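Local coordinates for polyguluronate lyase (Corynebacterium sp., PDB 1UAI), which probably cleaves the poly(alpha-L-guluronate) blocks of alginate by beta-elimination and is built as a jellyroll beta-sandwich, at residues L20-S25 / A42-V47; S68-S73 / C200-P205; M97-A102 / T126-E131; S134-K139 / H145-S150. One frame throughout, in Å; residues are numbered along the deposited sequence.

Starting from the N terminus, contact 1 closes the first loop, bringing the corner after strand 16-20 against the entry to strand 45-47, at one end of the beta-sandwich. Contact 2 opens next and spans most of the remaining chain, tying the lead-in to strand 72-79 to the loop before strand 211-223. Contacts 3 and 4 both nest inside that long loop, one after the other. Contact 3 bridges the two sheets through the core; contact 4 is a hairpin added beside strand 124-131. Contacts 1 and 2 touch at the start of strand 72-79, and 3 and 4 touch through adjacent strands, whereas contacts 1 and 4 lie on opposite sides of the chain's centre.

Contact 1: residues L20-S25 / A42-V47; sequences LPIGSS and APWFQV
At one end of the jellyroll sandwich, the corner that follows strand 16-20 packs against the residues leading into strand 45-47, with Leu-20, Pro-21 and Ile-22 set against Trp-44 and Phe-45. The contact across the two segments is apolar throughout. Trp-44 does most of the work: its indole lies between two prolines. Pro-43, from its own segment and preceded by a cis peptide bond, puts CD over the centre of one ring face, and Pro-21 puts CG 3.5 Å above the plane of the opposite face, offset toward the rim. The same Pro-21 CG is 3.8 Å from Trp-44 CB, so the proline ring rests on the root of the side chain as well as on the indole. Ile-22 reaches the pyrrole part with its methyl branch: CG2 comes to 3.4 Å from Trp-44 NE1 and 3.6 Å from CD1. With chi1 at 57°, this CG2 lies anti to the carbonyl carbon and is the branch turned to the indole. Further in, Leu-20 CD2 touches Phe-45 CB at 3.8 Å, the two side chains crossing at about a right angle, while the Phe-45 ring leads away to meet Phe-56. Around the contact, Ser-73 of strand 72-79 donates from OG to Trp-44 O and packs beside Leu-20 and Pro-21, Arg-57 of strand 54-59 touches Trp-44 and shares a backbone hydrogen bond with it, and strand 27-31 pairs with the corner through Ser-29, so residues of both sheets converge here.

Contact 2: residues S68-S73 / C200-P205; sequences SGYPRS and CSNSSP
Tyr-70, just ahead of strand 72-79, and Asn-202, in the disulfide-bearing loop before strand 211-223, join two surface loops of the sandwich by a single side-chain hydrogen bond. Asn-202 ND2 donates to Tyr-70 OH at 3.0 Å, with an N-H...O angle of 143°, appreciably bent. The phenol oxygen lies close to the amide plane, and ND2 in turn sits at the ring edge, near the ring plane. Ring and amide are nearly coplanar, 26° apart, although the side chains as a whole cross at about a right angle. Asn-202 holds CG between its backbone N and carbonyl carbon (chi1 51°), which carries the amide across toward the tyrosine.

Van der Waals contact adds little: ND2 is 4.0 Å from both CE1 and CZ of Tyr-70. The other end of the amide is held by the backbone, since Asn-202 OD1 accepts from Asn-199 N. Asn-199 also gives its ND2 to Gly-69 O, a second tie between the loops, while Cys-200 is anchored to Cys-206 by a disulfide.

With OD1 engaged as an acceptor, the amide's orientation is defined and its NH2 is directed at the phenol. The link is thus a polar, directional one, at the surface and with little buried area.

Contact 3: residues M97-A102 / T126-E131; sequences MVFREA and TVFRLE
Phe-99 and Phe-128 meet in a T-shaped stack in the middle of the beta-sandwich. The first comes from strand 95-105 of one sheet, the second from strand 124-131 of the other, and their side chains approach from opposite directions. Phe-99 supplies the edge: its CZ stands 3.5 Å above the Phe-128 plane, over the ring centre. The centroids are 5.0 Å apart and the planes 87° to one another, almost exactly perpendicular. The closest atoms are Phe-99 CZ and Phe-128 CE2, at 3.6 Å, and Phe-99 CE2 follows at 3.9 Å from the same Phe-128 CE2. Phe-99 reaches this point with CG between its backbone N and carbonyl carbon (chi1 65°), which turns the ring toward the opposite sheet.

More ring and side-chain packing surrounds the pair. Phe-128 meets Phe-162 of strand 158-165 edge-to-face and touches Ile-137, while Phe-99 packs on Ala-116 of strand 112-119.

A charged pair belongs to segment 126-131 itself: Arg-129 NE donates to Glu-131 OE2 at 2.7 Å in a salt bridge, approaching on the anti side of the carboxylate. Glu-131 OE1 is hydrogen-bonded to His-144 NE2.

Both touching residues are buried, so the two sheets are joined here by hydrophobic packing, together with the weak electrostatic attraction expected between the hydrogen-bearing edge of one ring and the pi face of another.

Contact 4: residues S134-K139 / H145-S150; sequences SLYITK and HKLVTS
Leu-135 O draws two backbone donors across the hairpin of strands 134-139 and 144-149: Val-148 N at 2.7 Å, in the carbonyl plane, and Thr-149 N, a weak bond at 3.5 Å. Val-148 and Thr-149 both facing Leu-135 is a classic beta bulge, and the register shifts by one there. Leu-135 N donates to Thr-149 O; further along, Ile-137 N and O pair with Lys-146 O and N.

Apolar contacts lie on both faces. On the face of Tyr-136 and Leu-147, Leu-147 CD1 sits over the tyrosine ring face, 4.0 Å from its centroid, a CH-pi contact. On the other, Ile-137 CG1 meets Val-148 CG2 at 3.6 Å. At the end, Lys-139 CB makes a second CH-pi contact over the His-145 imidazole, 3.7 Å from its centroid. A chi1 of 172° swings the imidazole away from the backbone N and presents one face to the lysine, and His-145 NE2 is hydrogen-bonded to Thr-179 OG1.

Tyr-136 N also bonds back to strand 124-131. The backbone bonds thus set the register of an outer hairpin, and the side chains add CH-pi and aliphatic contacts, with Ile-137 and Val-148 reaching Val-171 and Tyr-173 of the other sheet.

Contact 1: residues L20-S25 / A42-V47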
loop_
_atom_site.group_PDB
_atom_site.type_symbol
_atom_site.label_atom_id
_atom_site.label_comp_id
_atom_site.label_asym_id
_atom_site.label_seq_id
_atom_site.Cartn_x
_atom_site.Cartn_y
_atom_site.Cartn_z
ATOM N N LEU A 20 6.796 -6.269 6.487
ATOM C CA LEU A 20 6.668 -7.534 5.777
ATOM C C LEU A 20 5.665 -8.523 6.362
ATOM O O LEU A 20 5.145 -8.322 7.460
ATOM C CB LEU A 20 8.050 -8.190 5.720
ATOM C CG LEU A 20 9.155 -7.305 5.139
ATOM C CD1 LEU A 20 10.518 -7.860 5.515
ATOM C CD2 LEU A 20 8.996 -7.213 3.629
ATOM N N PRO A 21 5.375 -9.604 5.618
ATOM C CA PRO A 21 4.439 -10.640 6.057
ATOM C C PRO A 21 5.164 -11.830 6.689
ATOM O O PRO A 21 4.598 -12.916 6.826
ATOM C CB PRO A 21 3.724 -11.014 4.769
ATOM C CG PRO A 21 4.827 -10.948 3.772
ATOM C CD PRO A 21 5.593 -9.692 4.160
ATOM N N ILE A 22 6.427 -11.615 7.051
ATOM C CA ILE A 22 7.235 -12.640 7.698
ATOM C C ILE A 22 7.745 -12.067 9.013
ATOM O O ILE A 22 7.626 -10.865 9.261
ATOM C CB ILE A 22 8.442 -13.072 6.822
ATOM C CG1 ILE A 22 9.312 -11.860 6.478
ATOM C CG2 ILE A 22 7.945 -13.756 5.558
ATOM C CD1 ILE A 22 10.556 -12.208 5.679
ATOM N N GLY A 23 8.306 -12.935 9.851
ATOM C CA GLY A 23 8.821 -12.514 11.140
ATOM C C GLY A 23 8.400 -13.493 12.216
ATOM O O GLY A 23 7.784 -14.520 11.923
ATOM N N SER A 24 8.737 -13.189 13.465
ATOM C CA SER A 24 8.367 -14.060 14.569
ATOM C C SER A 24 6.889 -13.870 14.885
ATOM O O SER A 24 6.263 -12.913 14.426
ATOM C CB SER A 24 9.226 -13.759 15.802
ATOM O OG SER A 24 9.176 -12.389 16.152
ATOM N N SER A 25 6.338 -14.789 15.671
ATOM C CA SER A 25 4.930 -14.764 16.046
ATOM C C SER A 25 4.384 -13.392 16.432
ATOM O O SER A 25 4.845 -12.772 17.390
ATOM C CB SER A 25 4.685 -15.749 17.192
ATOM O OG SER A 25 3.314 -15.780 17.550
ATOM N N ALA A 42 12.514 -12.409 -1.362
ATOM C CA ALA A 42 11.602 -13.045 -2.304
ATOM C C ALA A 42 10.686 -14.038 -1.603
ATOM O O ALA A 42 11.122 -14.780 -0.722
ATOM C CB ALA A 42 12.396 -13.751 -3.400
ATOM N N PRO A 43 9.407 -14.088 -2.003
ATOM C CA PRO A 43 8.751 -13.298 -3.053
ATOM C C PRO A 43 7.989 -12.086 -2.513
ATOM O O PRO A 43 7.343 -11.367 -3.274
ATOM C CB PRO A 43 7.793 -14.307 -3.660
ATOM C CG PRO A 43 7.285 -15.005 -2.423
ATOM C CD PRO A 43 8.556 -15.228 -1.611
ATOM N N TRP A 44 8.081 -11.856 -1.207
ATOM C CA TRP A 44 7.331 -10.784 -0.552
ATOM C C TRP A 44 7.679 -9.342 -0.889
ATOM O O TRP A 44 6.794 -8.487 -0.932
ATOM C CB TRP A 44 7.417 -10.962 0.966
ATOM C CG TRP A 44 7.460 -12.394 1.388
ATOM C CD1 TRP A 44 8.472 -13.018 2.054
ATOM C CD2 TRP A 44 6.469 -13.397 1.130
ATOM N NE1 TRP A 44 8.177 -14.350 2.227
ATOM C CE2 TRP A 44 6.953 -14.609 1.669
ATOM C CE3 TRP A 44 5.221 -13.389 0.493
ATOM C CZ2 TRP A 44 6.232 -15.806 1.590
ATOM C CZ3 TRP A 44 4.503 -14.579 0.415
ATOM C CH2 TRP A 44 5.013 -15.770 0.961
ATOM N N PHE A 45 8.959 -9.068 -1.112
ATOM C CA PHE A 45 9.422 -7.716 -1.401
ATOM C C PHE A 45 10.674 -7.852 -2.256
ATOM O O PHE A 45 11.770 -8.065 -1.741
ATOM C CB PHE A 45 9.742 -7.008 -0.082
ATOM C CG PHE A 45 10.265 -5.611 -0.246
ATOM C CD1 PHE A 45 9.453 -4.602 -0.752
ATOM C CD2 PHE A 45 11.571 -5.301 0.123
ATOM C CE1 PHE A 45 9.934 -3.299 -0.886
ATOM C CE2 PHE A 45 12.061 -4.002 -0.007
ATOM C CZ PHE A 45 11.240 -3.000 -0.512
ATOM N N GLN A 46 10.505 -7.715 -3.565
ATOM C CA GLN A 46 11.613 -7.886 -4.494
ATOM C C GLN A 46 11.348 -7.133 -5.785
ATOM O O GLN A 46 10.237 -6.672 -6.031
ATOM C CB GLN A 46 11.746 -9.370 -4.843
ATOM C CG GLN A 46 10.502 -9.904 -5.562
ATOM C CD GLN A 46 10.695 -11.283 -6.159
ATOM O OE1 GLN A 46 10.622 -12.295 -5.462
ATOM N NE2 GLN A 46 10.949 -11.329 -7.462
ATOM N N VAL A 47 12.380 -7.002 -6.609
ATOM C CA VAL A 47 12.201 -6.384 -7.915
ATOM C C VAL A 47 11.461 -7.478 -8.687
ATOM O O VAL A 47 11.739 -8.664 -8.494
ATOM C CB VAL A 47 13.551 -6.110 -8.615
ATOM C CG1 VAL A 47 13.313 -5.624 -10.041
ATOM C CG2 VAL A 47 14.340 -5.076 -7.833
#

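Contact 2: residues S68-S73 / C200-P205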
loop_
_atom_site.group_PDB
_atom_site.type_symbol
_atom_site.label_atom_id
_atom_site.label_comp_id
_atom_site.label_asym_id
_atom_site.label_seq_id
_atom_site.Cartn_x
_atom_site.Cartn_y
_atom_site.Cartn_z
ATOM N N SER A 68 -3.347 -11.525 15.189
ATOM C CA SER A 68 -4.701 -11.268 14.727
ATOM C C SER A 68 -4.677 -10.037 13.832
ATOM O O SER A 68 -4.091 -9.014 14.184
ATOM C CB SER A 68 -5.631 -11.029 15.919
ATOM O OG SER A 68 -5.199 -9.920 16.685
ATOM N N GLY A 69 -5.310 -10.143 12.671
ATOM C CA GLY A 69 -5.332 -9.027 11.745
ATOM C C GLY A 69 -5.006 -9.491 10.342
ATOM O O GLY A 69 -5.052 -10.687 10.058
ATOM N N TYR A 70 -4.675 -8.547 9.467
ATOM C CA TYR A 70 -4.347 -8.864 8.082
ATOM C C TYR A 70 -2.869 -8.635 7.778
ATOM O O TYR A 70 -2.260 -7.678 8.264
ATOM C CB TYR A 70 -5.224 -8.042 7.135
ATOM C CG TYR A 70 -6.681 -8.461 7.156
ATOM C CD1 TYR A 70 -7.036 -9.806 7.077
ATOM C CD2 TYR A 70 -7.704 -7.515 7.223
ATOM C CE1 TYR A 70 -8.370 -10.202 7.064
ATOM C CE2 TYR A 70 -9.047 -7.902 7.205
ATOM C CZ TYR A 70 -9.370 -9.249 7.125
ATOM O OH TYR A 70 -10.687 -9.657 7.096
ATOM N N PRO A 71 -2.275 -9.518 6.960
ATOM C CA PRO A 71 -0.865 -9.458 6.564
ATOM C C PRO A 71 -0.571 -8.441 5.470
ATOM O O PRO A 71 -1.443 -8.104 4.664
ATOM C CB PRO A 71 -0.587 -10.883 6.112
ATOM C CG PRO A 71 -1.862 -11.238 5.422
ATOM C CD PRO A 71 -2.931 -10.700 6.368
ATOM N N ARG A 72 0.671 -7.975 5.428
ATOM C CA ARG A 72 1.056 -6.989 4.434
ATOM C C ARG A 72 2.536 -7.011 4.097
ATOM O O ARG A 72 3.360 -7.514 4.857
ATOM C CB ARG A 72 0.730 -5.584 4.952
ATOM C CG ARG A 72 1.773 -5.038 5.936
ATOM C CD ARG A 72 1.305 -3.755 6.588
ATOM N NE ARG A 72 0.348 -4.006 7.662
ATOM C CZ ARG A 72 -0.725 -3.258 7.895
ATOM N NH1 ARG A 72 -0.992 -2.213 7.122
ATOM N NH2 ARG A 72 -1.517 -3.537 8.920
ATOM N N SER A 73 2.837 -6.469 2.922
ATOM C CA SER A 73 4.200 -6.232 2.456
ATOM C C SER A 73 3.897 -4.836 1.939
ATOM O O SER A 73 3.362 -4.670 0.843
ATOM C CB SER A 73 4.626 -7.135 1.310
ATOM O OG SER A 73 5.965 -6.804 0.976
ATOM N N CYS A 200 -6.267 -16.636 7.458
ATOM C CA CYS A 200 -6.747 -18.009 7.513
ATOM C C CYS A 200 -8.113 -18.217 8.157
ATOM O O CYS A 200 -8.675 -19.310 8.081
ATOM C CB CYS A 200 -5.677 -18.888 8.162
ATOM S SG CYS A 200 -4.207 -18.975 7.087
ATOM N N SER A 201 -8.663 -17.173 8.769
ATOM C CA SER A 201 -9.979 -17.290 9.384
ATOM C C SER A 201 -11.083 -17.114 8.343
ATOM O O SER A 201 -12.185 -17.637 8.513
ATOM C CB SER A 201 -10.161 -16.246 10.491
ATOM O OG SER A 201 -10.435 -14.961 9.955
ATOM N N ASN A 202 -10.797 -16.386 7.265
ATOM C CA ASN A 202 -11.810 -16.165 6.236
ATOM C C ASN A 202 -11.385 -16.478 4.804
ATOM O O ASN A 202 -12.062 -16.089 3.851
ATOM C CB ASN A 202 -12.358 -14.732 6.310
ATOM C CG ASN A 202 -11.266 -13.678 6.331
ATOM O OD1 ASN A 202 -10.164 -13.891 5.823
ATOM N ND2 ASN A 202 -11.578 -12.521 6.907
ATOM N N SER A 203 -10.271 -17.189 4.655
ATOM C CA SER A 203 -9.779 -17.579 3.341
ATOM C C SER A 203 -9.038 -18.902 3.454
ATOM O O SER A 203 -8.237 -19.098 4.367
ATOM C CB SER A 203 -8.836 -16.517 2.767
ATOM O OG SER A 203 -8.305 -16.935 1.517
ATOM N N SER A 204 -9.316 -19.810 2.529
ATOM C CA SER A 204 -8.668 -21.114 2.508
ATOM C C SER A 204 -8.185 -21.356 1.085
ATOM O O SER A 204 -8.772 -20.847 0.133
ATOM C CB SER A 204 -9.656 -22.206 2.933
ATOM O OG SER A 204 -10.833 -22.163 2.149
ATOM N N PRO A 205 -7.106 -22.136 0.917
ATOM C CA PRO A 205 -6.330 -22.794 1.971
ATOM C C PRO A 205 -5.433 -21.849 2.764
ATOM O O PRO A 205 -5.101 -20.751 2.310
ATOM C CB PRO A 205 -5.518 -23.822 1.195
ATOM C CG PRO A 205 -5.213 -23.083 -0.066
ATOM C CD PRO A 205 -6.549 -22.452 -0.411
#

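Contact 3: residues M97-A102 / T126-E131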
loop_
_atom_site.group_PDB
_atom_site.type_symbol
_atom_site.label_atom_id
_atom_site.label_comp_id
_atom_site.label_asym_id
_atom_site.label_seq_id
_atom_site.Cartn_x
_atom_site.Cartn_y
_atom_site.Cartn_z
ATOM N N MET A 97 0.634 12.235 -3.057
ATOM C CA MET A 97 1.274 10.967 -3.366
ATOM C C MET A 97 0.747 10.547 -4.724
ATOM O O MET A 97 -0.466 10.445 -4.933
ATOM C CB MET A 97 0.989 9.837 -2.370
ATOM C CG MET A 97 1.589 8.512 -2.888
ATOM S SD MET A 97 1.738 7.127 -1.746
ATOM C CE MET A 97 0.009 6.752 -1.465
ATOM N N VAL A 98 1.669 10.354 -5.658
ATOM C CA VAL A 98 1.334 9.886 -6.991
ATOM C C VAL A 98 1.983 8.518 -7.091
ATOM O O VAL A 98 3.161 8.357 -6.767
ATOM C CB VAL A 98 1.924 10.779 -8.099
ATOM C CG1 VAL A 98 1.622 10.174 -9.467
ATOM C CG2 VAL A 98 1.352 12.179 -8.000
ATOM N N PHE A 99 1.217 7.530 -7.525
ATOM C CA PHE A 99 1.760 6.192 -7.653
ATOM C C PHE A 99 1.180 5.487 -8.864
ATOM O O PHE A 99 0.096 5.827 -9.337
ATOM C CB PHE A 99 1.466 5.378 -6.383
ATOM C CG PHE A 99 0.001 5.122 -6.144
ATOM C CD1 PHE A 99 -0.619 3.988 -6.664
ATOM C CD2 PHE A 99 -0.767 6.027 -5.414
ATOM C CE1 PHE A 99 -1.978 3.761 -6.461
ATOM C CE2 PHE A 99 -2.125 5.810 -5.208
ATOM C CZ PHE A 99 -2.732 4.676 -5.731
ATOM N N ARG A 100 1.936 4.532 -9.389
ATOM C CA ARG A 100 1.480 3.729 -10.511
ATOM C C ARG A 100 1.644 2.301 -10.045
ATOM O O ARG A 100 2.737 1.894 -9.650
ATOM C CB ARG A 100 2.320 3.976 -11.760
ATOM C CG ARG A 100 2.047 5.319 -12.399
ATOM C CD ARG A 100 2.846 5.520 -13.667
ATOM N NE ARG A 100 2.744 6.900 -14.127
ATOM C CZ ARG A 100 3.432 7.402 -15.145
ATOM N NH1 ARG A 100 4.278 6.632 -15.816
ATOM N NH2 ARG A 100 3.281 8.674 -15.484
ATOM N N GLU A 101 0.557 1.542 -10.064
ATOM C CA GLU A 101 0.625 0.166 -9.614
ATOM C C GLU A 101 -0.386 -0.694 -10.336
ATOM O O GLU A 101 -1.245 -0.201 -11.074
ATOM C CB GLU A 101 0.357 0.082 -8.104
ATOM C CG GLU A 101 -1.071 0.445 -7.699
ATOM C CD GLU A 101 -1.308 0.349 -6.196
ATOM O OE1 GLU A 101 -0.323 0.435 -5.429
ATOM O OE2 GLU A 101 -2.478 0.204 -5.774
ATOM N N ALA A 102 -0.259 -1.995 -10.123
ATOM C CA ALA A 102 -1.179 -2.959 -10.688
ATOM C C ALA A 102 -1.406 -4.031 -9.635
ATOM O O ALA A 102 -0.479 -4.407 -8.912
ATOM C CB ALA A 102 -0.598 -3.589 -11.951
ATOM N N THR A 126 -8.465 6.698 3.910
ATOM C CA THR A 126 -8.997 6.391 2.588
ATOM C C THR A 126 -7.937 5.559 1.883
ATOM O O THR A 126 -6.745 5.856 1.976
ATOM C CB THR A 126 -9.311 7.674 1.775
ATOM O OG1 THR A 126 -9.687 7.311 0.441
ATOM C CG2 THR A 126 -8.112 8.606 1.731
ATOM N N VAL A 127 -8.369 4.502 1.202
ATOM C CA VAL A 127 -7.439 3.616 0.516
ATOM C C VAL A 127 -7.986 3.151 -0.831
ATOM O O VAL A 127 -9.181 3.283 -1.110
ATOM C CB VAL A 127 -7.142 2.340 1.375
ATOM C CG1 VAL A 127 -6.996 2.707 2.842
ATOM C CG2 VAL A 127 -8.250 1.311 1.200
ATOM N N PHE A 128 -7.088 2.627 -1.664
ATOM C CA PHE A 128 -7.451 2.053 -2.959
ATOM C C PHE A 128 -7.618 0.574 -2.620
ATOM O O PHE A 128 -6.652 -0.105 -2.252
ATOM C CB PHE A 128 -6.329 2.244 -3.980
ATOM C CG PHE A 128 -6.321 3.600 -4.638
ATOM C CD1 PHE A 128 -6.681 3.738 -5.978
ATOM C CD2 PHE A 128 -5.942 4.736 -3.929
ATOM C CE1 PHE A 128 -6.663 4.985 -6.601
ATOM C CE2 PHE A 128 -5.920 5.989 -4.543
ATOM C CZ PHE A 128 -6.281 6.112 -5.880
ATOM N N ARG A 129 -8.849 0.091 -2.741
ATOM C CA ARG A 129 -9.191 -1.276 -2.379
ATOM C C ARG A 129 -9.830 -2.059 -3.518
ATOM O O ARG A 129 -10.863 -1.657 -4.058
ATOM C CB ARG A 129 -10.151 -1.231 -1.184
ATOM C CG ARG A 129 -10.647 -2.579 -0.690
ATOM C CD ARG A 129 -11.723 -2.413 0.382
ATOM N NE ARG A 129 -12.169 -3.705 0.896
ATOM C CZ ARG A 129 -11.786 -4.227 2.057
ATOM N NH1 ARG A 129 -10.955 -3.566 2.851
ATOM N NH2 ARG A 129 -12.214 -5.432 2.412
ATOM N N LEU A 130 -9.219 -3.183 -3.876
ATOM C CA LEU A 130 -9.757 -4.027 -4.932
ATOM C C LEU A 130 -10.467 -5.238 -4.337
ATOM O O LEU A 130 -9.944 -5.899 -3.435
ATOM C CB LEU A 130 -8.644 -4.524 -5.863
ATOM C CG LEU A 130 -9.086 -5.466 -6.993
ATOM C CD1 LEU A 130 -10.001 -4.714 -7.954
ATOM C CD2 LEU A 130 -7.873 -6.010 -7.734
ATOM N N GLU A 131 -11.672 -5.502 -4.835
ATOM C CA GLU A 131 -12.457 -6.665 -4.429
ATOM C C GLU A 131 -12.877 -7.315 -5.745
ATOM O O GLU A 131 -13.781 -6.828 -6.423
ATOM C CB GLU A 131 -13.692 -6.252 -3.619
ATOM C CG GLU A 131 -13.360 -5.447 -2.371
ATOM C CD GLU A 131 -14.530 -5.310 -1.411
ATOM O OE1 GLU A 131 -15.691 -5.488 -1.835
ATOM O OE2 GLU A 131 -14.288 -5.013 -0.222
#

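Contact 4: residues S134-K139 / H145-S150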
loop_
_atom_site.group_PDB
_atom_site.type_symbol
_atom_site.label_atom_id
_atom_site.label_comp_id
_atom_site.label_asym_id
_atom_site.label_seq_id
_atom_site.Cartn_x
_atom_site.Cartn_y
_atom_site.Cartn_z
ATOM N N SER A 134 -13.730 -5.161 -8.843
ATOM C CA SER A 134 -14.261 -3.870 -8.432
ATOM C C SER A 134 -13.260 -3.117 -7.574
ATOM O O SER A 134 -12.939 -3.534 -6.460
ATOM C CB SER A 134 -15.574 -4.047 -7.666
ATOM O OG SER A 134 -16.611 -4.469 -8.535
ATOM N N LEU A 135 -12.765 -2.012 -8.119
ATOM C CA LEU A 135 -11.800 -1.164 -7.433
ATOM C C LEU A 135 -12.547 -0.003 -6.787
ATOM O O LEU A 135 -13.320 0.692 -7.449
ATOM C CB LEU A 135 -10.773 -0.627 -8.431
ATOM C CG LEU A 135 -9.735 0.352 -7.881
ATOM C CD1 LEU A 135 -8.902 -0.319 -6.796
ATOM C CD2 LEU A 135 -8.853 0.836 -9.017
ATOM N N TYR A 136 -12.306 0.199 -5.496
ATOM C CA TYR A 136 -12.959 1.258 -4.736
ATOM C C TYR A 136 -11.981 2.207 -4.076
ATOM O O TYR A 136 -10.821 1.864 -3.836
ATOM C CB TYR A 136 -13.770 0.674 -3.581
ATOM C CG TYR A 136 -14.838 -0.309 -3.955
ATOM C CD1 TYR A 136 -16.143 0.109 -4.185
ATOM C CD2 TYR A 136 -14.551 -1.669 -4.052
ATOM C CE1 TYR A 136 -17.143 -0.803 -4.494
ATOM C CE2 TYR A 136 -15.541 -2.588 -4.364
ATOM C CZ TYR A 136 -16.834 -2.150 -4.582
ATOM O OH TYR A 136 -17.820 -3.066 -4.877
ATOM N N ILE A 137 -12.484 3.402 -3.785
ATOM C CA ILE A 137 -11.751 4.380 -2.999
ATOM C C ILE A 137 -12.621 4.350 -1.745
ATOM O O ILE A 137 -13.831 4.602 -1.805
ATOM C CB ILE A 137 -11.774 5.805 -3.579
ATOM C CG1 ILE A 137 -11.085 5.832 -4.943
ATOM C CG2 ILE A 137 -11.090 6.763 -2.596
ATOM C CD1 ILE A 137 -9.689 5.279 -4.937
ATOM N N THR A 138 -12.017 4.008 -0.616
ATOM C CA THR A 138 -12.752 3.902 0.633
ATOM C C THR A 138 -12.784 5.212 1.407
ATOM O O THR A 138 -12.122 6.183 1.046
ATOM C CB THR A 138 -12.113 2.844 1.537
ATOM O OG1 THR A 138 -10.832 3.317 1.972
ATOM C CG2 THR A 138 -11.930 1.530 0.782
ATOM N N LYS A 139 -13.582 5.225 2.468
ATOM C CA LYS A 139 -13.689 6.372 3.359
ATOM C C LYS A 139 -13.907 5.779 4.740
ATOM O O LYS A 139 -14.998 5.303 5.054
ATOM C CB LYS A 139 -14.868 7.279 2.996
ATOM C CG LYS A 139 -14.982 8.491 3.914
ATOM C CD LYS A 139 -16.194 9.347 3.584
ATOM C CE LYS A 139 -16.306 10.531 4.533
ATOM N NZ LYS A 139 -16.451 10.102 5.952
ATOM N N HIS A 145 -17.121 3.195 -0.413
ATOM C CA HIS A 145 -17.409 4.621 -0.539
ATOM C C HIS A 145 -17.602 5.077 -1.987
ATOM O O HIS A 145 -18.595 5.730 -2.312
ATOM C CB HIS A 145 -16.288 5.424 0.121
ATOM C CG HIS A 145 -16.378 6.897 -0.119
ATOM N ND1 HIS A 145 -17.359 7.689 0.439
ATOM C CD2 HIS A 145 -15.615 7.720 -0.877
ATOM C CE1 HIS A 145 -17.196 8.936 0.034
ATOM N NE2 HIS A 145 -16.145 8.981 -0.766
ATOM N N LYS A 146 -16.653 4.734 -2.851
ATOM C CA LYS A 146 -16.736 5.109 -4.256
ATOM C C LYS A 146 -16.188 4.014 -5.155
ATOM O O LYS A 146 -15.026 3.630 -5.044
ATOM C CB LYS A 146 -15.961 6.409 -4.512
ATOM C CG LYS A 146 -15.733 6.738 -5.990
ATOM C CD LYS A 146 -17.026 6.989 -6.751
ATOM C CE LYS A 146 -16.728 7.313 -8.209
ATOM N NZ LYS A 146 -17.960 7.585 -8.994
ATOM N N LEU A 147 -17.039 3.498 -6.033
ATOM C CA LEU A 147 -16.611 2.483 -6.982
ATOM C C LEU A 147 -15.909 3.209 -8.125
ATOM O O LEU A 147 -16.504 4.062 -8.781
ATOM C CB LEU A 147 -17.813 1.716 -7.542
ATOM C CG LEU A 147 -17.486 0.727 -8.665
ATOM C CD1 LEU A 147 -16.724 -0.463 -8.099
ATOM C CD2 LEU A 147 -18.771 0.267 -9.340
ATOM N N VAL A 148 -14.640 2.893 -8.345
ATOM C CA VAL A 148 -13.892 3.507 -9.434
ATOM C C VAL A 148 -14.285 2.793 -10.727
ATOM O O VAL A 148 -14.600 3.429 -11.733
ATOM C CB VAL A 148 -12.372 3.372 -9.207
ATOM C CG1 VAL A 148 -11.613 3.912 -10.409
ATOM C CG2 VAL A 148 -11.973 4.124 -7.942
ATOM N N THR A 149 -14.268 1.466 -10.683
ATOM C CA THR A 149 -14.646 0.648 -11.827
ATOM C C THR A 149 -14.945 -0.773 -11.373
ATOM O O THR A 149 -14.316 -1.280 -10.442
ATOM C CB THR A 149 -13.524 0.585 -12.891
ATOM O OG1 THR A 149 -13.907 -0.323 -13.933
ATOM C CG2 THR A 149 -12.216 0.108 -12.275
ATOM N N SER A 150 -15.924 -1.402 -12.015
ATOM C CA SER A 150 -16.282 -2.781 -11.706
ATOM C C SER A 150 -15.604 -3.664 -12.749
ATOM O O SER A 150 -15.835 -4.873 -12.806
ATOM C CB SER A 150 -17.798 -2.967 -11.786
ATOM O OG SER A 150 -18.280 -2.635 -13.078
#